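Local coordinates for protein tudor (Drosophila melanogaster, PDB 4Q5W) that probably acts in the piRNA pathway with Aubergine and AGO3 to repress transposons, and is required for primordial germ cell formation and abdominal segmentation, at residues Leu81-Gly85 against Lys104-Glu108. Residues are numbered along the deposited sequence; the frame is centred on the assembly and turned at random.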
ATOM      1  N   LEU A  81       1.473   7.907   2.465  1.00 12.53           N
ATOM      2  CA  LEU A  81       0.024   8.067   2.544  1.00 11.92           C
ATOM      3  C   LEU A  81      -0.477   6.921   3.404  1.00 12.12           C
ATOM      4  O   LEU A  81      -0.677   5.797   2.911  1.00 14.72           O
ATOM      5  CB  LEU A  81      -0.614   8.033   1.155  1.00 11.95           C
ATOM      6  CG  LEU A  81       0.034   8.951   0.100  1.00 13.30           C
ATOM      7  CD1 LEU A  81      -0.756   8.925  -1.200  1.00 16.19           C
ATOM      8  CD2 LEU A  81       0.181  10.382   0.616  1.00 12.47           C
ATOM      9  N   ILE A  82      -0.654   7.207   4.690  1.00 11.41           N
ATOM     10  CA  ILE A  82      -0.800   6.167   5.706  1.00 14.01           C
ATOM     11  C   ILE A  82      -1.960   5.206   5.495  1.00 12.21           C
ATOM     12  O   ILE A  82      -1.893   4.049   5.916  1.00 13.79           O
ATOM     13  CB  ILE A  82      -0.880   6.748   7.127  1.00 12.72           C
ATOM     14  CG1 ILE A  82      -2.107   7.657   7.279  1.00 13.05           C
ATOM     15  CG2 ILE A  82       0.408   7.484   7.460  1.00 14.32           C
ATOM     16  CD1 ILE A  82      -2.442   7.968   8.728  1.00 11.56           C
ATOM     17  N   ASP A  83      -3.019   5.672   4.845  1.00 12.79           N
ATOM     18  CA  ASP A  83      -4.175   4.819   4.641  1.00 13.31           C
ATOM     19  C   ASP A  83      -3.957   3.837   3.506  1.00 10.46           C
ATOM     20  O   ASP A  83      -4.714   2.880   3.375  1.00 14.27           O
ATOM     21  CB  ASP A  83      -5.444   5.654   4.433  1.00 11.19           C
ATOM     22  CG  ASP A  83      -5.867   6.375   5.705  1.00 13.76           C
ATOM     23  OD1 ASP A  83      -5.737   5.764   6.793  1.00 11.43           O
ATOM     24  OD2 ASP A  83      -6.311   7.540   5.620  1.00 12.29           O
ATOM     25  N   TYR A  84      -2.902   4.051   2.720  1.00  9.30           N
ATOM     26  CA  TYR A  84      -2.671   3.257   1.505  1.00 13.62           C
ATOM     27  C   TYR A  84      -1.318   2.558   1.476  1.00 16.08           C
ATOM     28  O   TYR A  84      -1.208   1.402   1.024  1.00 14.35           O
ATOM     29  CB  TYR A  84      -2.840   4.124   0.252  1.00 12.46           C
ATOM     30  CG  TYR A  84      -4.244   4.652   0.098  1.00 14.77           C
ATOM     31  CD1 TYR A  84      -4.667   5.786   0.791  1.00 11.68           C
ATOM     32  CD2 TYR A  84      -5.164   4.000  -0.705  1.00 15.91           C
ATOM     33  CE1 TYR A  84      -5.959   6.258   0.659  1.00  9.64           C
ATOM     34  CE2 TYR A  84      -6.447   4.468  -0.835  1.00 12.70           C
ATOM     35  CZ  TYR A  84      -6.837   5.604  -0.147  1.00 14.29           C
ATOM     36  OH  TYR A  84      -8.126   6.071  -0.283  1.00 16.97           O
ATOM     37  N   GLY A  85      -0.282   3.256   1.928  1.00 11.25           N
ATOM     38  CA  GLY A  85       1.037   2.654   2.026  1.00 10.12           C
ATOM     39  C   GLY A  85       2.094   3.183   1.071  1.00 12.65           C
ATOM     40  O   GLY A  85       3.286   3.067   1.354  1.00 13.64           O
ATOM     41  N   LYS A 104      -6.856   4.881  13.464  1.00 12.76           N
ATOM     42  CA  LYS A 104      -5.696   4.144  12.963  1.00 11.02           C
ATOM     43  C   LYS A 104      -5.635   4.142  11.427  1.00 10.41           C
ATOM     44  O   LYS A 104      -6.652   4.331  10.757  1.00 11.70           O
ATOM     45  CB  LYS A 104      -5.710   2.695  13.481  1.00 18.36           C
ATOM     46  CG  LYS A 104      -5.707   2.543  14.985  1.00 25.17           C
ATOM     47  CD  LYS A 104      -4.389   2.974  15.616  1.00 33.97           C
ATOM     48  CE  LYS A 104      -4.412   2.728  17.118  1.00 37.49           C
ATOM     49  NZ  LYS A 104      -3.846   3.869  17.887  1.00 41.97           N
ATOM     50  N   PRO A 105      -4.431   3.947  10.864  1.00 11.35           N
ATOM     51  CA  PRO A 105      -4.338   3.817   9.405  1.00 10.09           C
ATOM     52  C   PRO A 105      -5.240   2.695   8.917  1.00 10.54           C
ATOM     53  O   PRO A 105      -5.337   1.645   9.556  1.00 13.38           O
ATOM     54  CB  PRO A 105      -2.870   3.431   9.178  1.00 14.35           C
ATOM     55  CG  PRO A 105      -2.148   3.905  10.372  1.00 14.99           C
ATOM     56  CD  PRO A 105      -3.117   3.794  11.515  1.00 14.41           C
ATOM     57  N   VAL A 106      -5.889   2.917   7.785  1.00  9.69           N
ATOM     58  CA  VAL A 106      -6.845   1.952   7.254  1.00 11.44           C
ATOM     59  C   VAL A 106      -6.120   0.686   6.794  1.00 14.52           C
ATOM     60  O   VAL A 106      -6.429  -0.419   7.260  1.00 11.49           O
ATOM     61  CB  VAL A 106      -7.642   2.578   6.115  1.00 12.10           C
ATOM     62  CG1 VAL A 106      -8.490   1.529   5.398  1.00 10.94           C
ATOM     63  CG2 VAL A 106      -8.521   3.696   6.664  1.00 12.32           C
ATOM     64  N   ALA A 107      -5.130   0.858   5.921  1.00 13.72           N
ATOM     65  CA  ALA A 107      -4.326  -0.270   5.433  1.00 14.81           C
ATOM     66  C   ALA A 107      -3.567  -0.996   6.538  1.00 19.82           C
ATOM     67  O   ALA A 107      -3.005  -0.369   7.445  1.00 18.96           O
ATOM     68  CB  ALA A 107      -3.345   0.195   4.363  1.00 14.71           C
ATOM     69  N   GLU A 108      -3.548  -2.325   6.451  1.00 11.75           N
ATOM     70  CA  GLU A 108      -2.753  -3.144   7.351  1.00 14.67           C
ATOM     71  C   GLU A 108      -1.672  -3.819   6.522  1.00 17.91           C
ATOM     72  O   GLU A 108      -1.860  -4.057   5.334  1.00 18.16           O
ATOM     73  CB  GLU A 108      -3.623  -4.191   8.041  1.00 19.11           C
ATOM     74  CG  GLU A 108      -4.716  -3.583   8.891  1.00 25.84           C
ATOM     75  CD  GLU A 108      -5.726  -4.601   9.384  1.00 31.25           C
ATOM     76  OE1 GLU A 108      -6.837  -4.179   9.762  1.00 33.94           O
ATOM     77  OE2 GLU A 108      -5.417  -5.816   9.396  1.00 30.56           O
TER
HETATM   78  O   HOH W   1      -1.065   1.559   6.644  1.00 28.90           O
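Asp83 sets its carboxylate anti to its own carbonyl carbon (chi1 -69°), and Val106 holds CG2 beside its backbone N. These two settings bring the carboxylate to the N-H and the CG2 methyl of Val106. Asp83 OD1 accepts from Val106 N at 3.0 Å, and the bond is fairly straight (160° at the hydrogen). The N-H comes in on the anti side of OD1, 21° out of the carboxylate plane. Val106 CG2 packs 3.5 Å from Asp83 OD1. Arg65 also forms a salt bridge with OD1 and bonds to Lys104 O, which ties strand 63-71 to both segments. This positive charge probably helps to keep Asp83 ionised. One residue on, Ala107 N gives a more bent bond to Asp83 O, 3.3 Å long. The donor N sits above the plane of the Asp83 carbonyl, not on a lone pair. Ala107 CB presses against that carbonyl, 3.2 Å from Asp83 O, and Gln20 NE2 also donates to the oxygen.

The contact joins the two parts of an extended Tudor domain: the Tudor core, here the antiparallel sheet of strands 52-56 to 87-90, and the staphylococcal-nuclease-like part, here the sheet that holds strand 108-112. Residues 81-85 turn between strands 77-81 and 87-90 of the first. Residues 104-108 lead into strand 108-112 of the second. Leu81 O takes the N-H groups of both Tyr84 and Gly85, which closes the turn. Without the carboxylate, as with an alanine here, Val106 N is likely to lose its acceptor and Arg65 a charge partner.

Ile82 and Pro105 meet at one margin, where Pro105 CB lies 3.5 Å from Ile82 O. A water bridges the segments by donating to Ile82 O at 2.7 Å and to Ala107 O at 2.8 Å.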